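Long-range contacts in CDP-glucose-4,6-dehydratase (Yersinia pseudotuberculosis, PDB 1RKX), which catalyses the NAD-dependent dehydration of CDP-D-glucose, probably yielding CDP-4-dehydro-6-deoxy-D-glucose, as a member of the extended short-chain dehydrogenase/reductase family: residues F20-L29 against V235-L243; G123-T131 against Y242-Y250. One frame throughout, in Å; residues are numbered along the deposited sequence.

Contact 1 (F20-L29 against V235-L243). With NAD (nicotinamide-adenine-dinucleotide), chain G.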
# COMPACT_ATOMS: atom_id res chain seq x y z
N PHE C 20 -21.61 12.63 26.56
CA PHE C 20 -20.36 13.02 27.20
C PHE C 20 -19.56 14.05 26.41
O PHE C 20 -19.35 15.17 26.89
CB PHE C 20 -19.51 11.76 27.45
CG PHE C 20 -18.14 12.03 28.01
CD1 PHE C 20 -17.98 12.75 29.19
CD2 PHE C 20 -17.01 11.52 27.37
CE1 PHE C 20 -16.71 12.96 29.74
CE2 PHE C 20 -15.73 11.72 27.91
CZ PHE C 20 -15.58 12.44 29.10
N LYS C 21 -19.11 13.69 25.22
CA LYS C 21 -18.33 14.62 24.40
C LYS C 21 -19.17 15.81 23.96
O LYS C 21 -18.70 16.95 23.95
CB LYS C 21 -17.76 13.92 23.17
CG LYS C 21 -16.73 12.84 23.49
CD LYS C 21 -16.22 12.15 22.24
CE LYS C 21 -15.50 13.11 21.31
NZ LYS C 21 -15.01 12.45 20.06
N GLY C 22 -20.42 15.54 23.60
CA GLY C 22 -21.32 16.59 23.16
C GLY C 22 -21.59 17.63 24.22
O GLY C 22 -21.71 18.82 23.91
N GLY C 23 -21.71 17.18 25.47
CA GLY C 23 -21.95 18.10 26.57
C GLY C 23 -20.76 19.01 26.79
O GLY C 23 -20.91 20.23 26.91
N TRP C 24 -19.56 18.44 26.84
CA TRP C 24 -18.38 19.28 27.03
C TRP C 24 -18.24 20.27 25.87
O TRP C 24 -17.92 21.43 26.09
CB TRP C 24 -17.11 18.43 27.16
CG TRP C 24 -16.90 17.87 28.54
CD1 TRP C 24 -17.15 16.60 28.95
CD2 TRP C 24 -16.41 18.57 29.68
NE1 TRP C 24 -16.84 16.46 30.29
CE2 TRP C 24 -16.39 17.66 30.76
CE3 TRP C 24 -15.99 19.89 29.90
CZ2 TRP C 24 -15.96 18.03 32.05
CZ3 TRP C 24 -15.56 20.26 31.18
CH2 TRP C 24 -15.55 19.33 32.23
N LEU C 25 -18.48 19.81 24.64
CA LEU C 25 -18.37 20.70 23.49
C LEU C 25 -19.41 21.82 23.55
O LEU C 25 -19.10 22.99 23.29
CB LEU C 25 -18.54 19.93 22.17
CG LEU C 25 -18.39 20.82 20.92
CD1 LEU C 25 -16.99 21.41 20.87
CD2 LEU C 25 -18.67 20.01 19.66
N SER C 26 -20.65 21.47 23.89
CA SER C 26 -21.72 22.45 23.99
C SER C 26 -21.40 23.50 25.05
O SER C 26 -21.58 24.70 24.83
CB SER C 26 -23.05 21.77 24.30
OG SER C 26 -23.45 20.95 23.21
N LEU C 27 -20.91 23.05 26.21
CA LEU C 27 -20.54 23.96 27.29
C LEU C 27 -19.42 24.88 26.82
O LEU C 27 -19.44 26.09 27.10
CB LEU C 27 -20.07 23.19 28.52
CG LEU C 27 -21.12 22.48 29.37
CD1 LEU C 27 -20.44 21.62 30.43
CD2 LEU C 27 -22.03 23.53 30.02
N TRP C 28 -18.45 24.32 26.11
CA TRP C 28 -17.32 25.09 25.61
C TRP C 28 -17.80 26.17 24.65
O TRP C 28 -17.41 27.34 24.77
CB TRP C 28 -16.33 24.16 24.88
CG TRP C 28 -14.94 24.74 24.73
CD1 TRP C 28 -14.59 26.07 24.73
CD2 TRP C 28 -13.72 24.01 24.55
NE1 TRP C 28 -13.23 26.20 24.55
CE2 TRP C 28 -12.67 24.95 24.44
CE3 TRP C 28 -13.41 22.64 24.46
CZ2 TRP C 28 -11.33 24.57 24.24
CZ3 TRP C 28 -12.08 22.26 24.27
CH2 TRP C 28 -11.06 23.23 24.16
N LEU C 29 -18.65 25.78 23.70
CA LEU C 29 -19.20 26.72 22.73
C LEU C 29 -19.99 27.82 23.44
O LEU C 29 -19.87 29.00 23.09
CB LEU C 29 -20.12 25.97 21.75
CG LEU C 29 -19.43 25.02 20.77
CD1 LEU C 29 -20.45 24.12 20.07
CD2 LEU C 29 -18.65 25.85 19.74
N VAL C 235 -11.05 14.57 27.43
CA VAL C 235 -12.06 14.93 26.44
C VAL C 235 -11.83 16.28 25.77
O VAL C 235 -12.17 16.47 24.60
CB VAL C 235 -13.48 14.88 27.08
CG1 VAL C 235 -13.57 15.85 28.25
CG2 VAL C 235 -14.54 15.19 26.02
N LEU C 236 -11.25 17.24 26.49
CA LEU C 236 -11.01 18.55 25.90
C LEU C 236 -9.92 18.56 24.82
O LEU C 236 -9.88 19.46 23.99
CB LEU C 236 -10.68 19.57 26.99
CG LEU C 236 -11.78 19.78 28.04
CD1 LEU C 236 -11.30 20.79 29.08
CD2 LEU C 236 -13.06 20.27 27.36
N GLU C 237 -9.05 17.55 24.82
CA GLU C 237 -7.97 17.48 23.84
C GLU C 237 -8.52 17.34 22.41
O GLU C 237 -8.25 18.18 21.56
CB GLU C 237 -7.01 16.34 24.18
CG GLU C 237 -6.40 16.45 25.59
CD GLU C 237 -5.09 17.24 25.63
OE1 GLU C 237 -4.98 18.30 24.96
OE2 GLU C 237 -4.17 16.81 26.35
N PRO C 238 -9.27 16.26 22.12
CA PRO C 238 -9.78 16.17 20.75
C PRO C 238 -10.76 17.30 20.44
O PRO C 238 -10.79 17.80 19.32
CB PRO C 238 -10.43 14.79 20.70
CG PRO C 238 -10.83 14.54 22.14
CD PRO C 238 -9.61 15.05 22.88
N LEU C 239 -11.55 17.70 21.43
CA LEU C 239 -12.52 18.77 21.22
C LEU C 239 -11.82 20.06 20.79
O LEU C 239 -12.32 20.80 19.94
CB LEU C 239 -13.35 19.01 22.48
CG LEU C 239 -14.67 18.22 22.56
CD1 LEU C 239 -14.41 16.74 22.34
CD2 LEU C 239 -15.33 18.46 23.91
N SER C 240 -10.65 20.34 21.36
CA SER C 240 -9.92 21.54 20.97
C SER C 240 -9.57 21.42 19.50
O SER C 240 -9.59 22.40 18.76
CB SER C 240 -8.65 21.73 21.82
OG SER C 240 -7.71 20.70 21.62
N GLY C 241 -9.26 20.20 19.06
CA GLY C 241 -8.93 19.98 17.67
C GLY C 241 -10.14 20.18 16.78
O GLY C 241 -10.04 20.76 15.70
N TYR C 242 -11.31 19.71 17.23
CA TYR C 242 -12.55 19.87 16.47
C TYR C 242 -12.87 21.35 16.28
O TYR C 242 -13.27 21.78 15.20
CB TYR C 242 -13.73 19.22 17.21
CG TYR C 242 -13.63 17.73 17.47
CD1 TYR C 242 -14.60 17.07 18.23
CD2 TYR C 242 -12.56 16.98 16.98
CE1 TYR C 242 -14.50 15.71 18.50
CE2 TYR C 242 -12.45 15.60 17.25
CZ TYR C 242 -13.43 14.98 18.01
OH TYR C 242 -13.32 13.64 18.30
N LEU C 243 -12.69 22.13 17.34
CA LEU C 243 -12.97 23.57 17.30
C LEU C 243 -12.00 24.28 16.35
O LEU C 243 -12.41 25.11 15.54
CB LEU C 243 -12.88 24.18 18.70
CG LEU C 243 -13.94 23.75 19.71
CD1 LEU C 243 -13.53 24.17 21.12
CD2 LEU C 243 -15.29 24.36 19.34
PA NAD G . -22.40 9.30 24.57
O1A NAD G . -23.17 8.04 24.60
O2A NAD G . -22.16 9.98 25.88
O5B NAD G . -23.09 10.37 23.59
C5B NAD G . -23.82 9.89 22.44
C4B NAD G . -24.85 10.92 21.98
O4B NAD G . -25.47 10.26 20.85
C3B NAD G . -25.96 11.15 22.99
O3B NAD G . -26.12 12.57 23.14
C2B NAD G . -27.14 10.44 22.36
O2B NAD G . -28.43 10.97 22.78
C1B NAD G . -26.83 10.59 20.89
N9A NAD G . -27.57 9.64 20.07
C8A NAD G . -27.38 8.28 19.98
N7A NAD G . -28.23 7.69 19.14
C5A NAD G . -29.02 8.72 18.67
C6A NAD G . -30.10 8.74 17.76
N6A NAD G . -30.61 7.70 17.14
N1A NAD G . -30.68 9.96 17.50
C2A NAD G . -30.17 11.06 18.14
N3A NAD G . -29.18 11.16 19.00
C4A NAD G . -28.63 9.94 19.23
O3 NAD G . -21.05 9.03 23.85
PN NAD G . -19.77 10.01 23.54
O1N NAD G . -18.66 9.40 24.29
O2N NAD G . -20.11 11.38 24.01
O5D NAD G . -19.55 9.83 21.99
C5D NAD G . -19.71 11.00 21.17
C4D NAD G . -19.38 10.66 19.73
O4D NAD G . -17.95 10.34 19.73
C3D NAD G . -20.05 9.45 19.08
O3D NAD G . -20.15 9.69 17.67
C2D NAD G . -19.05 8.34 19.37
O2D NAD G . -19.23 7.24 18.46
C1D NAD G . -17.75 9.06 19.16
N1N NAD G . -16.62 8.38 19.79
C2N NAD G . -16.39 8.43 21.18
C3N NAD G . -15.18 7.79 21.78
C7N NAD G . -14.99 7.93 23.24
O7N NAD G . -13.96 7.42 23.71
N7N NAD G . -15.85 8.58 24.04
C4N NAD G . -14.28 6.96 20.89
C5N NAD G . -14.68 7.00 19.45
C6N NAD G . -15.73 7.64 18.97
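K21 and Y242 form the one hydrogen bond of an otherwise apolar helix pair, and they do so in the interior of the protein: K21 NZ donates to Y242 OH over 2.7 Å, the ammonium nitrogen lying near the plane of the ring, at its edge. The lysine chain is extended as far as CD and then bends about the CG-CD bond (chi3 63°), which turns its end across the tyrosine at about a right angle. Its CD packs 3.5 Å from NAD O4D, and K21 N donates to NAD O2N and F20 N to NAD O2A, each at 2.8 Å. The first turn of helix 20-29 therefore grips the pyrophosphate, as in the dinucleotide-binding helix of a Rossmann fold. Farther along, W28 is a knob among L236, L239, S240 and L243. L243 CD1 stands over the six-membered ring of W28, 3.5 Å from its centroid, while L236 O meets the indole at its edge. V235 CG1 makes a second CH-pi contact, over the five-membered ring of W24, 3.8 Å from the centroid; W24 NE1 itself donates to G199 O. L239 CD2 packs on W24 CB (3.7 Å) and against the backbone of the same helix at L25 N. The helix axes cross at -56°, with strand 11-15 packing on S26 and L29, strand 196-197 against F20 and V235, and helix 342-355 covering W24, W28 and L236.

Contact 2 (G123-T131 against Y242-Y250); sequences GVKAVVNIT and YLLLAQKLY. With NAD (nicotinamide-adenine-dinucleotide), chain G.
Strand 126-130 belongs to the seven-stranded parallel sheet of the Rossmann domain, and helix 242-250 packs on it through A126, V128 and I130, with K125 joining just before the strand. At the end nearest the cofactor, I130 CG1 comes within 3.5 Å of Y242 CE1, approaching the ring obliquely, and the two side chains cross at about a right angle. The two branches of I130 divide their work: CG1 lies beside the backbone N (chi1 -74°) and meets the tyrosine, whereas CG2 is 3.4 Å from NAD O4D. In the next residue, T131 O lies 3.6 Å from NAD C6N and accepts a hydrogen bond from K161 NZ. Thus the C-terminal end of this strand lines the nicotinamide riboside part of the pocket, in keeping with the Rossmann plan, where the cofactor lies across the C-terminal ends of the parallel strands.

Midway along the strand, V128 CG2 faces the helix, packing 3.8 Å from L249 CD1 and more loosely on A246 and L245. L249 also rests its CB on A126 CB at 3.7 Å, the small alanine letting the backbones come together so that the CA atoms of A126 and Y250 are 5.2 Å apart. Strand and helix run roughly antiparallel, at 149°. At the far end, K125 CB lies obliquely against the Y250 ring, 3.7 Å from CD1, before the lysine chain bends away to bring NZ to Y181 OH. Y250 OH is hydrogen-bonded to E82 OE1. A water lies between K125 O, at 2.7 Å, and L249 O, linking the start of the strand to the last turn of the segment 242-250.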
# COMPACT_ATOMS: atom_id res chain seq x y z
N GLY C 123 -26.38 27.33 3.42
CA GLY C 123 -25.84 28.28 4.38
C GLY C 123 -24.83 27.73 5.38
O GLY C 123 -24.17 28.50 6.08
N VAL C 124 -24.71 26.41 5.47
CA VAL C 124 -23.76 25.83 6.40
C VAL C 124 -22.35 25.98 5.83
O VAL C 124 -22.07 25.54 4.71
CB VAL C 124 -24.06 24.34 6.66
CG1 VAL C 124 -23.04 23.78 7.64
CG2 VAL C 124 -25.48 24.19 7.22
N LYS C 125 -21.47 26.62 6.59
CA LYS C 125 -20.10 26.87 6.15
C LYS C 125 -19.11 25.78 6.56
O LYS C 125 -18.18 25.47 5.81
CB LYS C 125 -19.62 28.22 6.71
CG LYS C 125 -20.44 29.43 6.27
CD LYS C 125 -19.77 30.17 5.12
CE LYS C 125 -19.66 29.29 3.88
NZ LYS C 125 -18.72 29.82 2.86
N ALA C 126 -19.31 25.20 7.74
CA ALA C 126 -18.41 24.15 8.22
C ALA C 126 -19.16 22.99 8.86
O ALA C 126 -20.05 23.17 9.68
CB ALA C 126 -17.43 24.74 9.23
N VAL C 127 -18.77 21.78 8.46
CA VAL C 127 -19.38 20.57 9.00
C VAL C 127 -18.26 19.67 9.53
O VAL C 127 -17.33 19.32 8.80
CB VAL C 127 -20.17 19.80 7.92
CG1 VAL C 127 -20.81 18.54 8.54
CG2 VAL C 127 -21.24 20.69 7.31
N VAL C 128 -18.36 19.32 10.80
CA VAL C 128 -17.37 18.45 11.42
C VAL C 128 -18.10 17.20 11.88
O VAL C 128 -18.86 17.22 12.85
CB VAL C 128 -16.70 19.13 12.62
CG1 VAL C 128 -15.79 18.13 13.34
CG2 VAL C 128 -15.88 20.33 12.15
N ASN C 129 -17.88 16.12 11.16
CA ASN C 129 -18.52 14.86 11.47
C ASN C 129 -17.61 13.96 12.30
O ASN C 129 -16.56 13.51 11.83
CB ASN C 129 -18.92 14.15 10.17
CG ASN C 129 -19.43 12.75 10.41
OD1 ASN C 129 -19.93 12.44 11.49
ND2 ASN C 129 -19.33 11.90 9.39
N ILE C 130 -18.02 13.70 13.53
CA ILE C 130 -17.26 12.85 14.44
C ILE C 130 -17.55 11.39 14.11
O ILE C 130 -18.69 10.92 14.22
CB ILE C 130 -17.65 13.10 15.92
CG1 ILE C 130 -17.05 14.42 16.40
CG2 ILE C 130 -17.14 11.96 16.80
CD1 ILE C 130 -17.59 15.64 15.69
N THR C 131 -16.51 10.67 13.70
CA THR C 131 -16.68 9.26 13.39
C THR C 131 -16.05 8.48 14.54
O THR C 131 -16.66 8.37 15.62
CB THR C 131 -16.04 8.90 12.02
OG1 THR C 131 -14.65 9.25 12.01
CG2 THR C 131 -16.76 9.67 10.91
N TYR C 242 -11.31 19.71 17.23
CA TYR C 242 -12.55 19.87 16.47
C TYR C 242 -12.87 21.35 16.28
O TYR C 242 -13.27 21.78 15.20
CB TYR C 242 -13.73 19.22 17.21
CG TYR C 242 -13.63 17.73 17.47
CD1 TYR C 242 -14.60 17.07 18.23
CD2 TYR C 242 -12.56 16.98 16.98
CE1 TYR C 242 -14.50 15.71 18.50
CE2 TYR C 242 -12.45 15.60 17.25
CZ TYR C 242 -13.43 14.98 18.01
OH TYR C 242 -13.32 13.64 18.30
N LEU C 243 -12.69 22.13 17.34
CA LEU C 243 -12.97 23.57 17.30
C LEU C 243 -12.00 24.28 16.35
O LEU C 243 -12.41 25.11 15.54
CB LEU C 243 -12.88 24.18 18.70
CG LEU C 243 -13.94 23.75 19.71
CD1 LEU C 243 -13.53 24.17 21.12
CD2 LEU C 243 -15.29 24.36 19.34
N LEU C 244 -10.72 23.94 16.46
CA LEU C 244 -9.70 24.53 15.60
C LEU C 244 -10.01 24.23 14.14
O LEU C 244 -9.91 25.10 13.28
CB LEU C 244 -8.32 23.97 15.97
CG LEU C 244 -7.13 24.46 15.15
CD1 LEU C 244 -6.98 25.97 15.32
CD2 LEU C 244 -5.87 23.74 15.60
N LEU C 245 -10.37 22.98 13.86
CA LEU C 245 -10.71 22.58 12.51
C LEU C 245 -11.94 23.33 12.00
O LEU C 245 -11.96 23.77 10.85
CB LEU C 245 -10.98 21.07 12.45
CG LEU C 245 -11.46 20.51 11.11
CD1 LEU C 245 -10.41 20.76 10.03
CD2 LEU C 245 -11.74 19.02 11.25
N ALA C 246 -12.95 23.45 12.84
CA ALA C 246 -14.18 24.14 12.46
C ALA C 246 -13.87 25.57 12.03
O ALA C 246 -14.39 26.06 11.02
CB ALA C 246 -15.16 24.16 13.62
N GLN C 247 -13.03 26.24 12.80
CA GLN C 247 -12.67 27.62 12.49
C GLN C 247 -12.00 27.70 11.12
O GLN C 247 -12.33 28.56 10.31
CB GLN C 247 -11.74 28.19 13.56
CG GLN C 247 -11.76 29.70 13.60
CD GLN C 247 -10.76 30.28 14.57
OE1 GLN C 247 -10.52 29.72 15.65
NE2 GLN C 247 -10.17 31.42 14.21
N LYS C 248 -11.08 26.78 10.86
CA LYS C 248 -10.38 26.77 9.59
C LYS C 248 -11.29 26.44 8.42
O LYS C 248 -11.17 27.03 7.35
CB LYS C 248 -9.19 25.80 9.63
CG LYS C 248 -8.01 26.35 10.41
CD LYS C 248 -6.77 25.49 10.22
CE LYS C 248 -5.54 26.17 10.79
NZ LYS C 248 -5.66 26.44 12.24
N LEU C 249 -12.21 25.49 8.62
CA LEU C 249 -13.15 25.13 7.56
C LEU C 249 -14.01 26.35 7.23
O LEU C 249 -14.32 26.62 6.07
CB LEU C 249 -14.06 23.99 8.03
CG LEU C 249 -13.44 22.59 8.13
CD1 LEU C 249 -14.36 21.68 8.94
CD2 LEU C 249 -13.21 22.04 6.73
N TYR C 250 -14.38 27.09 8.27
CA TYR C 250 -15.22 28.28 8.12
C TYR C 250 -14.49 29.40 7.38
O TYR C 250 -14.97 29.89 6.35
CB TYR C 250 -15.66 28.78 9.49
CG TYR C 250 -16.68 29.90 9.45
CD1 TYR C 250 -18.03 29.64 9.71
CD2 TYR C 250 -16.31 31.21 9.15
CE1 TYR C 250 -18.98 30.66 9.67
CE2 TYR C 250 -17.26 32.24 9.10
CZ TYR C 250 -18.59 31.95 9.36
OH TYR C 250 -19.53 32.96 9.32
PA NAD G . -22.40 9.30 24.57
O1A NAD G . -23.17 8.04 24.60
O2A NAD G . -22.16 9.98 25.88
O5B NAD G . -23.09 10.37 23.59
C5B NAD G . -23.82 9.89 22.44
C4B NAD G . -24.85 10.92 21.98
O4B NAD G . -25.47 10.26 20.85
C3B NAD G . -25.96 11.15 22.99
O3B NAD G . -26.12 12.57 23.14
C2B NAD G . -27.14 10.44 22.36
O2B NAD G . -28.43 10.97 22.78
C1B NAD G . -26.83 10.59 20.89
N9A NAD G . -27.57 9.64 20.07
C8A NAD G . -27.38 8.28 19.98
N7A NAD G . -28.23 7.69 19.14
C5A NAD G . -29.02 8.72 18.67
C6A NAD G . -30.10 8.74 17.76
N6A NAD G . -30.61 7.70 17.14
N1A NAD G . -30.68 9.96 17.50
C2A NAD G . -30.17 11.06 18.14
N3A NAD G . -29.18 11.16 19.00
C4A NAD G . -28.63 9.94 19.23
O3 NAD G . -21.05 9.03 23.85
PN NAD G . -19.77 10.01 23.54
O1N NAD G . -18.66 9.40 24.29
O2N NAD G . -20.11 11.38 24.01
O5D NAD G . -19.55 9.83 21.99
C5D NAD G . -19.71 11.00 21.17
C4D NAD G . -19.38 10.66 19.73
O4D NAD G . -17.95 10.34 19.73
C3D NAD G . -20.05 9.45 19.08
O3D NAD G . -20.15 9.69 17.67
C2D NAD G . -19.05 8.34 19.37
O2D NAD G . -19.23 7.24 18.46
C1D NAD G . -17.75 9.06 19.16
N1N NAD G . -16.62 8.38 19.79
C2N NAD G . -16.39 8.43 21.18
C3N NAD G . -15.18 7.79 21.78
C7N NAD G . -14.99 7.93 23.24
O7N NAD G . -13.96 7.42 23.71
N7N NAD G . -15.85 8.58 24.04
C4N NAD G . -14.28 6.96 20.89
C5N NAD G . -14.68 7.00 19.45
C6N NAD G . -15.73 7.64 18.97
O HOH W 1 -16.52 27.26 4.77

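From the N terminus, the chain passes through strand 11-15 into helix 20-31, beside the NAD pyrophosphate, then reaches strand 126-130, an inner strand of the parallel sheet between strands 83-86 and 187-192. Helix 236-251 later returns to both: its first half closes contact 1 across 205 intervening residues, and its second half closes contact 2 across 110. Because the segments alternate along the sequence, the two loops cross. Y242 and L243 lie in the helical segments of both contacts, whose centres are 13 Å apart, and K21 NZ packs 3.9 Å from I130 CG2 between them. One helix thus ties the pyrophosphate-binding helix to the central sheet, with NAD touching both contacts.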